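Local structure of bifunctional protein PutA (Bdellovibrio bacteriovorus, 5UR2) at residues 583-588 with 642-647; 661-666 with 692-697. The protein probably oxidises L-proline at its flavin and then L-glutamate gamma-semialdehyde to L-glutamate with NAD+, the two steps of proline catabolism. All coordinates share one frame; numbering follows the deposited sequence.

How the contacts relate
Both contacts belong to the aldehyde dehydrogenase part of the chain and follow one another in series, neither nested nor crossing. Contact 1 closes first: after helix 587-611 and strands 615-616 and 623-638, the chain returns at 642-647 to touch 583-588, which comprises the turn between helices 572-583 and 587-611 and the start of the latter. Helix 646-657 then leads to strand 661-665, where contact 2 opens; it closes 26 residues on, after helix 671-684, when 692-697 pairs beside that strand. The centres lie about 19 Å apart and the nearest atoms about 7 Å apart, without touching. Helix 671-684 packs on both, through Val673 against contact 1 and Met678 against contact 2.

Contact 1 (583-588 with 642-647); sequences VGKPWA and NFPLAI
Val583 and Lys585 meet Asn642, Phe643 and Pro644 through two loops, each running into a helix, whose backbones stay well separated, the nearest CA atoms being 7.4 Å apart in Val583 and Asn642. Lys585 spans the gap. Its CG stands beside the backbone N, and a bend at chi3 (78°) turns the ammonium group to the Asn642-Phe643 backbone. There Lys585 NZ donates to Asn642 O at 3.1 Å, in the carbonyl plane and on a lone pair. The same nitrogen also approaches the Phe643 ring obliquely, 4.2 Å from NZ to the centroid and 34° off the normal, in an off-centre cation-pi contact nearest CD2. Beyond the two loops, NZ forms a salt bridge with Asp593 OD1 and a second cation-pi contact with Phe775, so the buried ammonium has a carboxylate, a carbonyl and two aromatic rings as partners. Nearer the backbone, Lys585 CD lies 3.6 Å from Pro644 CD, the two side chains reaching toward each other. Val583 adds its CG2 branch, 3.8 Å from Pro644 CG, and Val673 of helix 671-684 touches both side chains. Asp593 OD2 accepts from Leu645 N and Ala646 N, so one aspartate links the lysine to the first turn of helix 646-657. The CB of Asn642 is directed away from 583-588; its ND2 donates to Gln778 O, and the amide lies about 5 Å, side chain to side chain, from the predicted catalytic Cys780. The arrangement is that of the Asn-Phe-Pro loop of aldehyde dehydrogenases, its asparagine placed consistently with a part in the oxyanion hole.

Contact 2 (661-666 with 692-697); sequences TVVMKP and NFLPGY
The Phe693 ring, approached obliquely by Met664 of the neighbouring strand and by Pro666, which follows it, carries Pro695 on one face, with CD 3.7 Å above the ring plane and shifted toward the rim. Met664 CE reaches Phe693 CD1 at 4.0 Å, and Pro666 CG comes within 3.8 Å of Phe693 CE1, the latter two side chains crossing at about a right angle. Met678 of helix 671-684 touches both Met664 and Phe693, while strand 495-501 packs against the phenylalanine. The other flat group, the Asn692 amide, sends ND2 to Val662 O at 3.2 Å. Asn692 N also donates to that oxygen, arriving from the opposite face of its carbonyl plane; ND2 has a further partner in Gly689 O, and OD1 accepts from Asn502 N. Parallel pairing continues as Met664 N donates to Asn692 O, 2.8 Å and nearly straight (175°), and Leu694 N to Met664 O. On the sheet face of Val663 and Asn692, Val663 CG1 lies 3.9 Å from Leu694 CB, and Val701 and Ile705 of helix 698-707 pack on Leu694, Ile705 also on Val663. Past the last bridge, bends at chi2 and chi3 (-61° and -70°) curl Lys665 over Leu694 O. They bring Lys665 NZ to Gly696 O at 2.9 Å and to Pro666 O also at 2.9 Å, each time above the carbonyl plane. A water donating to Pro666 O and accepting from Gly696 N completes this polar link between the diverging ends. Helix 671-684 connects the two strands in a beta-alpha-beta crossover, characteristic of the Rossmann-type NAD-binding domain of aldehyde dehydrogenases.

Contact 1 (583-588 with 642-647)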
# COMPACT_ATOMS: atom_id res chain seq x y z
N VAL B 583 -8.65 -23.69 -28.32
CA VAL B 583 -8.55 -24.21 -26.95
C VAL B 583 -9.81 -24.95 -26.50
O VAL B 583 -9.78 -25.59 -25.44
CB VAL B 583 -8.20 -23.07 -25.97
CG1 VAL B 583 -7.72 -23.61 -24.65
CG2 VAL B 583 -7.14 -22.18 -26.56
N GLY B 584 -10.89 -24.93 -27.28
CA GLY B 584 -12.12 -25.58 -26.86
C GLY B 584 -12.90 -24.83 -25.79
O GLY B 584 -13.73 -25.41 -25.10
N LYS B 585 -12.66 -23.53 -25.65
CA LYS B 585 -13.36 -22.76 -24.64
C LYS B 585 -14.79 -22.47 -25.11
O LYS B 585 -14.96 -21.90 -26.20
CB LYS B 585 -12.59 -21.47 -24.36
CG LYS B 585 -11.25 -21.76 -23.65
CD LYS B 585 -10.69 -20.57 -22.86
CE LYS B 585 -11.36 -20.37 -21.53
NZ LYS B 585 -10.66 -19.33 -20.74
N PRO B 586 -15.82 -22.84 -24.35
CA PRO B 586 -17.20 -22.47 -24.72
C PRO B 586 -17.35 -20.96 -24.80
O PRO B 586 -16.59 -20.20 -24.19
CB PRO B 586 -18.04 -23.04 -23.57
CG PRO B 586 -17.20 -24.16 -23.00
CD PRO B 586 -15.77 -23.70 -23.15
N TRP B 587 -18.36 -20.52 -25.57
CA TRP B 587 -18.58 -19.10 -25.86
C TRP B 587 -18.41 -18.19 -24.64
O TRP B 587 -17.65 -17.21 -24.68
CB TRP B 587 -19.98 -18.86 -26.45
CG TRP B 587 -20.24 -19.35 -27.86
CD1 TRP B 587 -19.58 -20.33 -28.54
CD2 TRP B 587 -21.24 -18.85 -28.75
NE1 TRP B 587 -20.12 -20.48 -29.80
CE2 TRP B 587 -21.14 -19.58 -29.95
CE3 TRP B 587 -22.22 -17.85 -28.66
CZ2 TRP B 587 -21.98 -19.35 -31.04
CZ3 TRP B 587 -23.06 -17.63 -29.74
CH2 TRP B 587 -22.93 -18.37 -30.91
N ALA B 588 -19.16 -18.45 -23.58
CA ALA B 588 -19.16 -17.56 -22.42
C ALA B 588 -17.85 -17.63 -21.65
O ALA B 588 -17.41 -16.63 -21.08
CB ALA B 588 -20.34 -17.88 -21.50
N ASN B 642 -5.00 -22.62 -20.37
CA ASN B 642 -6.41 -22.74 -19.99
C ASN B 642 -7.12 -21.39 -19.89
O ASN B 642 -8.35 -21.34 -20.03
CB ASN B 642 -6.56 -23.52 -18.68
CG ASN B 642 -6.03 -22.77 -17.49
OD1 ASN B 642 -5.08 -22.00 -17.58
ND2 ASN B 642 -6.64 -23.03 -16.33
N PHE B 643 -6.40 -20.30 -19.63
CA PHE B 643 -6.93 -18.95 -19.81
C PHE B 643 -5.98 -18.28 -20.80
O PHE B 643 -5.12 -17.48 -20.41
CB PHE B 643 -7.02 -18.17 -18.49
CG PHE B 643 -8.13 -18.65 -17.60
CD1 PHE B 643 -7.95 -19.75 -16.77
CD2 PHE B 643 -9.36 -18.01 -17.60
CE1 PHE B 643 -8.97 -20.21 -15.95
CE2 PHE B 643 -10.40 -18.46 -16.78
CZ PHE B 643 -10.20 -19.57 -15.96
N PRO B 644 -6.14 -18.59 -22.09
CA PRO B 644 -5.02 -18.41 -23.04
C PRO B 644 -4.69 -16.96 -23.37
O PRO B 644 -3.55 -16.70 -23.76
CB PRO B 644 -5.47 -19.20 -24.27
CG PRO B 644 -6.97 -19.21 -24.18
CD PRO B 644 -7.31 -19.24 -22.72
N LEU B 645 -5.63 -16.02 -23.23
CA LEU B 645 -5.29 -14.61 -23.40
C LEU B 645 -5.10 -13.89 -22.07
O LEU B 645 -4.15 -13.12 -21.91
CB LEU B 645 -6.35 -13.86 -24.23
CG LEU B 645 -6.10 -12.40 -24.64
CD1 LEU B 645 -4.97 -12.32 -25.69
CD2 LEU B 645 -7.35 -11.70 -25.14
N ALA B 646 -5.99 -14.16 -21.10
CA ALA B 646 -6.06 -13.37 -19.88
C ALA B 646 -4.79 -13.51 -19.04
O ALA B 646 -4.16 -12.51 -18.68
CB ALA B 646 -7.31 -13.74 -19.07
N ILE B 647 -4.41 -14.74 -18.69
CA ILE B 647 -3.27 -14.92 -17.79
C ILE B 647 -1.98 -14.44 -18.46
O ILE B 647 -1.21 -13.67 -17.89
CB ILE B 647 -3.18 -16.38 -17.32
CG1 ILE B 647 -4.35 -16.68 -16.37
CG2 ILE B 647 -1.82 -16.64 -16.65
CD1 ILE B 647 -4.38 -18.10 -15.75

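Contact 2 (661-666 with 692-697)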
# COMPACT_ATOMS: atom_id res chain seq x y z
N THR B 661 11.19 -5.34 -19.76
CA THR B 661 10.94 -5.92 -21.07
C THR B 661 10.63 -7.41 -20.90
O THR B 661 10.84 -7.98 -19.83
CB THR B 661 12.11 -5.69 -22.04
OG1 THR B 661 13.30 -6.28 -21.52
CG2 THR B 661 12.34 -4.18 -22.21
N VAL B 662 10.13 -8.03 -21.97
CA VAL B 662 9.46 -9.32 -21.87
C VAL B 662 9.87 -10.24 -23.01
O VAL B 662 9.93 -9.82 -24.17
CB VAL B 662 7.92 -9.15 -21.88
CG1 VAL B 662 7.24 -10.50 -21.97
CG2 VAL B 662 7.46 -8.38 -20.65
N VAL B 663 10.15 -11.50 -22.68
CA VAL B 663 10.14 -12.59 -23.65
C VAL B 663 9.02 -13.52 -23.22
O VAL B 663 9.08 -14.10 -22.13
CB VAL B 663 11.48 -13.34 -23.71
CG1 VAL B 663 11.37 -14.46 -24.76
CG2 VAL B 663 12.62 -12.38 -24.01
N MET B 664 7.99 -13.65 -24.04
CA MET B 664 6.87 -14.51 -23.69
C MET B 664 6.95 -15.80 -24.49
O MET B 664 7.16 -15.77 -25.71
CB MET B 664 5.52 -13.80 -23.89
CG MET B 664 5.24 -13.32 -25.30
SD MET B 664 3.50 -12.83 -25.41
CE MET B 664 3.56 -11.58 -26.68
N LYS B 665 6.83 -16.92 -23.78
CA LYS B 665 6.86 -18.28 -24.31
C LYS B 665 5.48 -18.88 -24.09
O LYS B 665 5.21 -19.44 -23.01
CB LYS B 665 7.94 -19.11 -23.61
CG LYS B 665 8.61 -20.15 -24.48
CD LYS B 665 7.65 -21.18 -25.01
CE LYS B 665 7.15 -22.09 -23.90
NZ LYS B 665 6.21 -23.14 -24.40
N PRO B 666 4.57 -18.79 -25.05
CA PRO B 666 3.21 -19.29 -24.83
C PRO B 666 3.16 -20.81 -24.87
O PRO B 666 4.06 -21.49 -25.38
CB PRO B 666 2.43 -18.69 -26.01
CG PRO B 666 3.49 -18.64 -27.12
CD PRO B 666 4.78 -18.28 -26.41
N ASN B 692 8.74 -9.64 -26.72
CA ASN B 692 9.14 -10.57 -27.76
C ASN B 692 8.34 -11.86 -27.66
O ASN B 692 8.05 -12.34 -26.56
CB ASN B 692 10.64 -10.86 -27.70
CG ASN B 692 11.47 -9.60 -27.78
OD1 ASN B 692 11.82 -9.14 -28.86
ND2 ASN B 692 11.73 -8.99 -26.62
N PHE B 693 8.00 -12.41 -28.82
CA PHE B 693 7.08 -13.54 -28.96
C PHE B 693 7.87 -14.77 -29.37
O PHE B 693 8.34 -14.86 -30.51
CB PHE B 693 6.02 -13.21 -30.00
CG PHE B 693 4.99 -14.29 -30.19
CD1 PHE B 693 4.12 -14.63 -29.17
CD2 PHE B 693 4.86 -14.92 -31.42
CE1 PHE B 693 3.14 -15.59 -29.37
CE2 PHE B 693 3.89 -15.89 -31.63
CZ PHE B 693 3.03 -16.23 -30.61
N LEU B 694 7.99 -15.73 -28.44
CA LEU B 694 8.91 -16.86 -28.58
C LEU B 694 8.15 -18.17 -28.43
O LEU B 694 8.29 -18.87 -27.41
CB LEU B 694 10.03 -16.77 -27.54
CG LEU B 694 11.16 -17.80 -27.70
CD1 LEU B 694 12.03 -17.46 -28.90
CD2 LEU B 694 11.99 -17.90 -26.44
N PRO B 695 7.36 -18.56 -29.43
CA PRO B 695 6.70 -19.87 -29.37
C PRO B 695 7.71 -21.01 -29.45
O PRO B 695 8.81 -20.87 -29.99
CB PRO B 695 5.78 -19.86 -30.60
CG PRO B 695 6.43 -18.90 -31.54
CD PRO B 695 7.06 -17.85 -30.69
N GLY B 696 7.35 -22.15 -28.86
CA GLY B 696 8.24 -23.29 -28.87
C GLY B 696 7.95 -24.24 -27.72
O GLY B 696 6.94 -24.11 -27.03
N TYR B 697 8.86 -25.20 -27.55
CA TYR B 697 8.70 -26.23 -26.54
C TYR B 697 9.22 -25.72 -25.20
O TYR B 697 10.30 -25.14 -25.14
CB TYR B 697 9.43 -27.52 -26.95
CG TYR B 697 8.86 -28.11 -28.21
CD1 TYR B 697 7.61 -28.73 -28.22
CD2 TYR B 697 9.55 -28.00 -29.42
CE1 TYR B 697 7.07 -29.26 -29.40
CE2 TYR B 697 9.01 -28.51 -30.60
CZ TYR B 697 7.77 -29.15 -30.59
OH TYR B 697 7.25 -29.66 -31.76
O HOH W 1 4.35 -22.18 -28.01